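Local coordinates for non-toxic crystal protein (Bacillus thuringiensis, PDB 2D42), which has no established function but, although non-toxic, forms part of parasporal crystal inclusions and closely resembles the beta-pore-forming toxins in its elongated, strand-rich fold, at residues Tyr181-Thr184 with Tyr190-Ile193; Glu8-Gly13 with Tyr22-Ser27; Val202-Gly207 with Phe211-Glu216. All coordinates share one frame; numbering follows the deposited sequence.

Interaction 1 of 3, residues Tyr181-Thr184 with Tyr190-Ile193; sequences YYRT and YTEI
Tyr181-Thr184 and Tyr190-Ile193 are antiparallel neighbours in a beta hairpin, near the turn that joins its arms and some 46 Å from the centre of the chain to the centre of the contact. Two hydrogen-bonded pairs hold the arms together. In one, Tyr181 N donates to Ile193 O at 2.9 Å and Ile193 N returns the bond to Tyr181 O at 2.6 Å. In the other, Arg183 N reaches Thr191 O at 2.8 Å and Thr191 N reaches Arg183 O at 3.0 Å. Tyr182-Glu192 and Thr184-Tyr190 are the non-hydrogen-bonded pairs.

This hairpin is where the very long strand 150-185 turns back into strand 189-198, within the region related to epsilon toxin and MTX2 of the aerolysin clan. Tyr181, Arg183, Thr191 and Ile193 share one face of it. There the Tyr181 ring turns its edge to its partner strand, CD2 lying 3.5 Å from Ile193 O, an oxygen close to the ring plane; its hydroxyl goes on to Gln195, and the ring itself meets Tyr16. Ile193 lays CD1 near Tyr182 CA and its CB near Tyr181 CB. Arg183 and Thr191 run side by side in the same direction, with Arg183 CB 3.4 Å from Thr191 CG2. Thr191 sets OG1 opposite its backbone N (chi1 175°), which leaves the methyl for the arginine.

On the reverse face the rings of Tyr182 and Tyr190 both lead away from the opposing strand. Glu192 lays CG 3.2 Å from Tyr181 O, while its carboxylate is salt-bridged to Arg180.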
loop_
_atom_site.group_PDB
_atom_site.type_symbol
_atom_site.label_atom_id
_atom_site.label_comp_id
_atom_site.label_asym_id
_atom_site.label_seq_id
_atom_site.Cartn_x
_atom_site.Cartn_y
_atom_site.Cartn_z
ATOM N N TYR A 181 39.946 2.241 -1.274
ATOM C CA TYR A 181 40.915 1.636 -0.362
ATOM C C TYR A 181 42.284 2.222 -0.662
ATOM O O TYR A 181 42.512 2.787 -1.734
ATOM C CB TYR A 181 41.051 0.140 -0.613
ATOM C CG TYR A 181 39.789 -0.667 -0.628
ATOM C CD1 TYR A 181 39.200 -1.101 0.559
ATOM C CD2 TYR A 181 39.232 -1.087 -1.837
ATOM C CE1 TYR A 181 38.094 -1.946 0.543
ATOM C CE2 TYR A 181 38.124 -1.931 -1.865
ATOM C CZ TYR A 181 37.564 -2.358 -0.669
ATOM O OH TYR A 181 36.483 -3.209 -0.690
ATOM N N TYR A 182 43.211 2.070 0.274
ATOM C CA TYR A 182 44.560 2.532 0.020
ATOM C C TYR A 182 45.591 1.750 0.803
ATOM O O TYR A 182 45.298 1.166 1.858
ATOM C CB TYR A 182 44.717 4.026 0.310
ATOM C CG TYR A 182 44.469 4.435 1.734
ATOM C CD1 TYR A 182 43.186 4.749 2.171
ATOM C CD2 TYR A 182 45.522 4.543 2.643
ATOM C CE1 TYR A 182 42.954 5.167 3.473
ATOM C CE2 TYR A 182 45.301 4.962 3.958
ATOM C CZ TYR A 182 44.011 5.273 4.361
ATOM O OH TYR A 182 43.773 5.699 5.646
ATOM N N ARG A 183 46.793 1.713 0.239
ATOM C CA ARG A 183 47.931 1.054 0.849
ATOM C C ARG A 183 48.900 2.162 1.210
ATOM O O ARG A 183 49.337 2.920 0.343
ATOM C CB ARG A 183 48.628 0.119 -0.130
ATOM C CG ARG A 183 48.064 -1.274 -0.230
ATOM C CD ARG A 183 48.940 -2.071 -1.180
ATOM N NE ARG A 183 50.311 -2.206 -0.683
ATOM C CZ ARG A 183 51.394 -2.133 -1.451
ATOM N NH1 ARG A 183 51.271 -1.918 -2.754
ATOM N NH2 ARG A 183 52.600 -2.293 -0.923
ATOM N N THR A 184 49.215 2.260 2.493
ATOM C CA THR A 184 50.145 3.255 2.981
ATOM C C THR A 184 51.545 2.832 2.546
ATOM O O THR A 184 51.905 1.661 2.670
ATOM C CB THR A 184 50.081 3.328 4.509
ATOM O OG1 THR A 184 48.782 3.793 4.897
ATOM C CG2 THR A 184 51.145 4.268 5.054
ATOM N N TYR A 190 51.212 6.810 -0.571
ATOM C CA TYR A 190 50.193 5.776 -0.578
ATOM C C TYR A 190 49.749 5.519 -2.005
ATOM O O TYR A 190 50.058 6.282 -2.925
ATOM C CB TYR A 190 48.982 6.231 0.246
ATOM C CG TYR A 190 48.264 7.424 -0.357
ATOM C CD1 TYR A 190 47.298 7.254 -1.352
ATOM C CD2 TYR A 190 48.592 8.730 0.027
ATOM C CE1 TYR A 190 46.677 8.355 -1.954
ATOM C CE2 TYR A 190 47.977 9.839 -0.570
ATOM C CZ TYR A 190 47.023 9.641 -1.559
ATOM O OH TYR A 190 46.421 10.724 -2.161
ATOM N N THR A 191 49.039 4.420 -2.182
ATOM C CA THR A 191 48.490 4.068 -3.474
ATOM C C THR A 191 47.034 3.752 -3.148
ATOM O O THR A 191 46.736 3.090 -2.151
ATOM C CB THR A 191 49.222 2.859 -4.083
ATOM O OG1 THR A 191 48.575 2.480 -5.300
ATOM C CG2 THR A 191 49.235 1.688 -3.110
ATOM N N GLU A 192 46.129 4.272 -3.963
ATOM C CA GLU A 192 44.704 4.072 -3.750
ATOM C C GLU A 192 44.136 3.031 -4.713
ATOM O O GLU A 192 44.504 2.989 -5.896
ATOM C CB GLU A 192 43.979 5.410 -3.923
ATOM C CG GLU A 192 42.482 5.370 -3.669
ATOM C CD GLU A 192 41.847 6.751 -3.728
ATOM O OE1 GLU A 192 42.015 7.435 -4.759
ATOM O OE2 GLU A 192 41.182 7.153 -2.746
ATOM N N ILE A 193 43.262 2.175 -4.189
ATOM C CA ILE A 193 42.615 1.140 -4.986
ATOM C C ILE A 193 41.116 1.438 -5.031
ATOM O O ILE A 193 40.423 1.325 -4.012
ATOM C CB ILE A 193 42.790 -0.271 -4.376
ATOM C CG1 ILE A 193 44.272 -0.621 -4.225
ATOM C CG2 ILE A 193 42.108 -1.302 -5.271
ATOM C CD1 ILE A 193 44.941 -0.009 -3.004
#

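Interaction 2 of 3, residues Glu8-Gly13 with Tyr22-Ser27; sequences ELEIYG and YTYGSS
Tyr24 and Ser27 turn toward Glu8-Gly13 and carry this helix-on-strand contact, in which the N-terminal helix 5-19 lies against strand 23-29. The strand runs nearly antiparallel to the helix, 157° between the two short axes. A classic beta bulge at Gly25 and Ser26, both opposite Arg180 on strand 150-185, lies between the two residues that face the helix.

The Tyr24 ring is clasped between helix and strand. Glu10 O lies over one face, and over the centre of the opposite face sits the backbone nitrogen of Ser26. With CG trans to the backbone N (chi1 171°), the ring reaches across to the helix backbone, where CD1 comes within 3.7 Å of Gly13 C; having no side chain, Gly13 lets the ring come this close.

Glu10 crosses the tyrosine at about a right angle, its carboxylate plane 84° from the ring. Its methylene rather than its acid does the touching: CG is 3.3 Å from Tyr24 OH. The extended chain carries the carboxylate on to a salt bridge with Arg7.

Leu9 meets the serine instead, CD2 lying 3.8 Å from Ser27 CB and CG 3.7 Å from Ser27 OG, and also packs on Ile179 and Val197 of the sheet. That same Ser27 OG, at the edge of the tyrosine ring and in its plane, is hydrogen-bonded to Tyr24 OH at 2.6 Å.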
loop_
_atom_site.group_PDB
_atom_site.type_symbol
_atom_site.label_atom_id
_atom_site.label_comp_id
_atom_site.label_asym_id
_atom_site.label_seq_id
_atom_site.Cartn_x
_atom_site.Cartn_y
_atom_site.Cartn_z
ATOM N N GLU A 8 25.440 -1.912 4.242
ATOM C CA GLU A 8 25.912 -3.221 3.800
ATOM C C GLU A 8 27.175 -3.041 2.946
ATOM O O GLU A 8 28.110 -3.835 3.038
ATOM C CB GLU A 8 24.843 -3.939 2.965
ATOM C CG GLU A 8 23.559 -4.299 3.707
ATOM C CD GLU A 8 23.781 -5.288 4.847
ATOM O OE1 GLU A 8 24.483 -6.303 4.643
ATOM O OE2 GLU A 8 23.236 -5.051 5.946
ATOM N N LEU A 9 27.184 -2.000 2.116
ATOM C CA LEU A 9 28.326 -1.703 1.243
ATOM C C LEU A 9 29.545 -1.406 2.124
ATOM O O LEU A 9 30.641 -1.904 1.883
ATOM C CB LEU A 9 28.010 -0.488 0.349
ATOM C CG LEU A 9 29.137 0.022 -0.563
ATOM C CD1 LEU A 9 29.519 -1.064 -1.567
ATOM C CD2 LEU A 9 28.696 1.296 -1.278
ATOM N N GLU A 10 29.332 -0.601 3.155
ATOM C CA GLU A 10 30.396 -0.248 4.087
ATOM C C GLU A 10 30.924 -1.515 4.778
ATOM O O GLU A 10 32.136 -1.713 4.887
ATOM C CB GLU A 10 29.864 0.751 5.122
ATOM C CG GLU A 10 30.918 1.364 6.029
ATOM C CD GLU A 10 30.314 2.355 7.010
ATOM O OE1 GLU A 10 29.508 1.927 7.867
ATOM O OE2 GLU A 10 30.636 3.559 6.921
ATOM N N ILE A 11 30.015 -2.375 5.229
ATOM C CA ILE A 11 30.405 -3.619 5.896
ATOM C C ILE A 11 31.233 -4.483 4.953
ATOM O O ILE A 11 32.260 -5.042 5.339
ATOM C CB ILE A 11 29.169 -4.425 6.351
ATOM C CG1 ILE A 11 28.441 -3.665 7.463
ATOM C CG2 ILE A 11 29.588 -5.810 6.815
ATOM C CD1 ILE A 11 27.126 -4.303 7.900
ATOM N N TYR A 12 30.776 -4.598 3.714
ATOM C CA TYR A 12 31.491 -5.382 2.725
ATOM C C TYR A 12 32.900 -4.820 2.506
ATOM O O TYR A 12 33.869 -5.568 2.450
ATOM C CB TYR A 12 30.745 -5.370 1.396
ATOM C CG TYR A 12 31.528 -6.006 0.278
ATOM C CD1 TYR A 12 31.491 -7.383 0.070
ATOM C CD2 TYR A 12 32.327 -5.231 -0.567
ATOM C CE1 TYR A 12 32.226 -7.975 -0.957
ATOM C CE2 TYR A 12 33.069 -5.812 -1.596
ATOM C CZ TYR A 12 33.012 -7.182 -1.787
ATOM O OH TYR A 12 33.714 -7.760 -2.824
ATOM N N GLY A 13 32.992 -3.499 2.372
ATOM C CA GLY A 13 34.273 -2.850 2.148
ATOM C C GLY A 13 35.235 -2.992 3.312
ATOM O O GLY A 13 36.432 -3.179 3.114
ATOM N N TYR A 22 44.291 -3.853 3.095
ATOM C CA TYR A 22 44.134 -2.457 2.708
ATOM C C TYR A 22 43.503 -1.698 3.854
ATOM O O TYR A 22 43.040 -2.287 4.829
ATOM C CB TYR A 22 43.172 -2.295 1.534
ATOM C CG TYR A 22 43.546 -2.946 0.232
ATOM C CD1 TYR A 22 44.877 -3.122 -0.135
ATOM C CD2 TYR A 22 42.555 -3.304 -0.683
ATOM C CE1 TYR A 22 45.212 -3.634 -1.387
ATOM C CE2 TYR A 22 42.878 -3.814 -1.934
ATOM C CZ TYR A 22 44.208 -3.974 -2.279
ATOM O OH TYR A 22 44.527 -4.453 -3.526
ATOM N N THR A 23 43.470 -0.380 3.723
ATOM C CA THR A 23 42.812 0.453 4.713
ATOM C C THR A 23 41.530 0.938 4.039
ATOM O O THR A 23 41.580 1.514 2.949
ATOM C CB THR A 23 43.652 1.669 5.108
ATOM O OG1 THR A 23 44.807 1.231 5.840
ATOM C CG2 THR A 23 42.831 2.612 5.978
ATOM N N TYR A 24 40.386 0.677 4.669
ATOM C CA TYR A 24 39.100 1.096 4.115
ATOM C C TYR A 24 39.036 2.604 4.167
ATOM O O TYR A 24 39.179 3.204 5.231
ATOM C CB TYR A 24 37.935 0.511 4.918
ATOM C CG TYR A 24 36.573 1.072 4.539
ATOM C CD1 TYR A 24 35.915 0.658 3.375
ATOM C CD2 TYR A 24 35.943 2.014 5.348
ATOM C CE1 TYR A 24 34.656 1.170 3.033
ATOM C CE2 TYR A 24 34.690 2.534 5.018
ATOM C CZ TYR A 24 34.053 2.106 3.863
ATOM O OH TYR A 24 32.810 2.612 3.565
ATOM N N GLY A 25 38.830 3.222 3.013
ATOM C CA GLY A 25 38.747 4.666 2.979
ATOM C C GLY A 25 37.306 5.133 3.067
ATOM O O GLY A 25 36.911 5.805 4.024
ATOM N N SER A 26 36.515 4.772 2.064
ATOM C CA SER A 26 35.113 5.166 2.025
ATOM C C SER A 26 34.389 4.366 0.948
ATOM O O SER A 26 35.010 3.595 0.215
ATOM C CB SER A 26 35.012 6.661 1.718
ATOM O OG SER A 26 35.579 6.944 0.448
ATOM N N SER A 27 33.073 4.546 0.866
ATOM C CA SER A 27 32.259 3.861 -0.131
ATOM C C SER A 27 30.972 4.646 -0.340
ATOM O O SER A 27 30.502 5.345 0.562
ATOM C CB SER A 27 31.941 2.420 0.305
ATOM O OG SER A 27 31.183 2.383 1.504
#

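Interaction 3 of 3, residues Val202-Gly207 with Phe211-Glu216; sequences VLQANG and FTISKE
Helix 199-206, closed by a Schellman motif, packs on strand 211-214 through a CH-pi contact of Leu203 with Phe211. Gly207, with a positive phi of 71°, is the C-prime residue of that motif: Thr208 N returns to Leu203 O, and Gly207 N makes a weak bond to Gln204 O. The chain then turns, and the helix and strand segments run at 124° to each other.

Leu203 sets both methyls over one face of the Phe211 ring. CD1 lies 4.0 Å from the ring centroid and 15° off the normal, while CD2 lies over the opposite rim, 3.8 Å from Phe211 CE2. Ile213, two residues on and turned to the helix like Phe211, extends the apolar patch with CD1 4.2 Å from Leu203 CB.

At the solvent-exposed end, Gln204 and Lys215 cross at roughly a right angle. Gln204 NE2 and Lys215 NZ are modelled 2.6 Å apart although both are donors, so the placement of these two ends is doubtful.

Strand 211-214 pairs through Thr212 with Tyr221 of strand 219-244. From that strand Ala220 touches Leu203, Phe211 and Ile213, and Phe222 meets the Phe211 ring. Helix 5-19 also packs against helix 199-206, with Leu5 on Leu203 and Tyr12 on Val202.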
loop_
_atom_site.group_PDB
_atom_site.type_symbol
_atom_site.label_atom_id
_atom_site.label_comp_id
_atom_site.label_asym_id
_atom_site.label_seq_id
_atom_site.Cartn_x
_atom_site.Cartn_y
_atom_site.Cartn_z
ATOM N N VAL A 202 27.746 -7.828 -2.848
ATOM C CA VAL A 202 27.848 -7.313 -1.484
ATOM C C VAL A 202 26.874 -8.073 -0.578
ATOM O O VAL A 202 27.245 -8.540 0.502
ATOM C CB VAL A 202 27.499 -5.806 -1.430
ATOM C CG1 VAL A 202 27.378 -5.342 0.013
ATOM C CG2 VAL A 202 28.567 -5.005 -2.149
ATOM N N LEU A 203 25.630 -8.190 -1.038
ATOM C CA LEU A 203 24.575 -8.879 -0.297
ATOM C C LEU A 203 24.905 -10.351 -0.128
ATOM O O LEU A 203 24.682 -10.935 0.929
ATOM C CB LEU A 203 23.234 -8.730 -1.030
ATOM C CG LEU A 203 22.712 -7.292 -1.149
ATOM C CD1 LEU A 203 21.561 -7.217 -2.132
ATOM C CD2 LEU A 203 22.288 -6.801 0.224
ATOM N N GLN A 204 25.441 -10.956 -1.178
ATOM C CA GLN A 204 25.789 -12.361 -1.111
ATOM C C GLN A 204 26.934 -12.573 -0.131
ATOM O O GLN A 204 26.895 -13.482 0.702
ATOM C CB GLN A 204 26.173 -12.872 -2.494
ATOM C CG GLN A 204 26.251 -14.372 -2.568
ATOM C CD GLN A 204 25.956 -14.881 -3.954
ATOM O OE1 GLN A 204 26.657 -14.551 -4.912
ATOM N NE2 GLN A 204 24.909 -15.683 -4.076
ATOM N N ALA A 205 27.945 -11.717 -0.223
ATOM C CA ALA A 205 29.105 -11.818 0.650
ATOM C C ALA A 205 28.723 -11.563 2.100
ATOM O O ALA A 205 29.195 -12.249 3.000
ATOM C CB ALA A 205 30.178 -10.830 0.212
ATOM N N ASN A 206 27.866 -10.574 2.324
ATOM C CA ASN A 206 27.431 -10.229 3.677
ATOM C C ASN A 206 26.420 -11.211 4.266
ATOM O O ASN A 206 26.229 -11.264 5.484
ATOM C CB ASN A 206 26.811 -8.831 3.688
ATOM C CG ASN A 206 27.835 -7.731 3.514
ATOM O OD1 ASN A 206 29.038 -7.990 3.389
ATOM N ND2 ASN A 206 27.365 -6.490 3.504
ATOM N N GLY A 207 25.770 -11.979 3.402
ATOM C CA GLY A 207 24.763 -12.911 3.873
ATOM C C GLY A 207 23.543 -12.138 4.344
ATOM O O GLY A 207 22.747 -12.637 5.135
ATOM N N PHE A 211 17.163 -11.636 1.059
ATOM C CA PHE A 211 17.458 -11.595 -0.370
ATOM C C PHE A 211 17.772 -12.929 -1.029
ATOM O O PHE A 211 18.339 -13.825 -0.412
ATOM C CB PHE A 211 18.661 -10.687 -0.626
ATOM C CG PHE A 211 18.437 -9.247 -0.291
ATOM C CD1 PHE A 211 17.968 -8.360 -1.258
ATOM C CD2 PHE A 211 18.763 -8.757 0.969
ATOM C CE1 PHE A 211 17.836 -7.003 -0.976
ATOM C CE2 PHE A 211 18.630 -7.400 1.259
ATOM C CZ PHE A 211 18.168 -6.523 0.282
ATOM N N THR A 212 17.395 -13.050 -2.296
ATOM C CA THR A 212 17.734 -14.231 -3.074
ATOM C C THR A 212 18.467 -13.565 -4.229
ATOM O O THR A 212 17.989 -12.573 -4.776
ATOM C CB THR A 212 16.502 -15.008 -3.578
ATOM O OG1 THR A 212 15.777 -14.217 -4.520
ATOM C CG2 THR A 212 15.599 -15.379 -2.404
ATOM N N ILE A 213 19.637 -14.092 -4.574
ATOM C CA ILE A 213 20.477 -13.511 -5.620
ATOM C C ILE A 213 20.410 -14.206 -6.972
ATOM O O ILE A 213 20.369 -15.429 -7.049
ATOM C CB ILE A 213 21.959 -13.524 -5.196
ATOM C CG1 ILE A 213 22.092 -13.193 -3.702
ATOM C CG2 ILE A 213 22.751 -12.557 -6.068
ATOM C CD1 ILE A 213 21.561 -11.845 -3.293
ATOM N N SER A 214 20.432 -13.421 -8.041
ATOM C CA SER A 214 20.414 -13.988 -9.380
ATOM C C SER A 214 21.532 -13.409 -10.244
ATOM O O SER A 214 21.380 -12.338 -10.826
ATOM C CB SER A 214 19.072 -13.723 -10.060
ATOM O OG SER A 214 19.071 -14.253 -11.377
ATOM N N LYS A 215 22.660 -14.107 -10.322
ATOM C CA LYS A 215 23.764 -13.627 -11.155
ATOM C C LYS A 215 23.220 -13.503 -12.567
ATOM O O LYS A 215 23.474 -12.519 -13.259
ATOM C CB LYS A 215 24.939 -14.609 -11.151
ATOM C CG LYS A 215 25.628 -14.769 -9.807
ATOM C CD LYS A 215 24.723 -15.471 -8.806
ATOM C CE LYS A 215 25.426 -15.706 -7.484
ATOM N NZ LYS A 215 24.561 -16.498 -6.568
ATOM N N GLU A 216 22.459 -14.512 -12.980
ATOM C CA GLU A 216 21.859 -14.535 -14.308
ATOM C C GLU A 216 21.244 -13.188 -14.681
ATOM O O GLU A 216 21.613 -12.588 -15.689
ATOM C CB GLU A 216 20.769 -15.610 -14.382
ATOM C CG GLU A 216 21.261 -17.058 -14.418
ATOM C CD GLU A 216 21.893 -17.516 -13.117
ATOM O OE1 GLU A 216 21.281 -17.307 -12.043
ATOM O OE2 GLU A 216 23.001 -18.098 -13.173
#

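All three contacts lie on the same side of the chain's centre, from about 46 Å out at the centre of interaction 1 to about 27 Å at that of interaction 3, and reach the same mixed sheet. In chain order interaction 2 comes first, then 1, then 3. Interactions 1 and 2, with centres 13 Å apart, touch directly: strand 23-29 lies beside strand 150-185, with a probable hydrogen bond from Thr23 N to Tyr182 O. Interactions 2 and 3 (centres 17 Å apart) join helix to helix, Asn206 ND2 probably bonding to Glu8 O. Interactions 1 and 3 do not touch, yet strand 189-198 runs straight into helix 199-206. Helices 5-19 and 199-206 are thus packed on each other and on the strands of this half of the molecule.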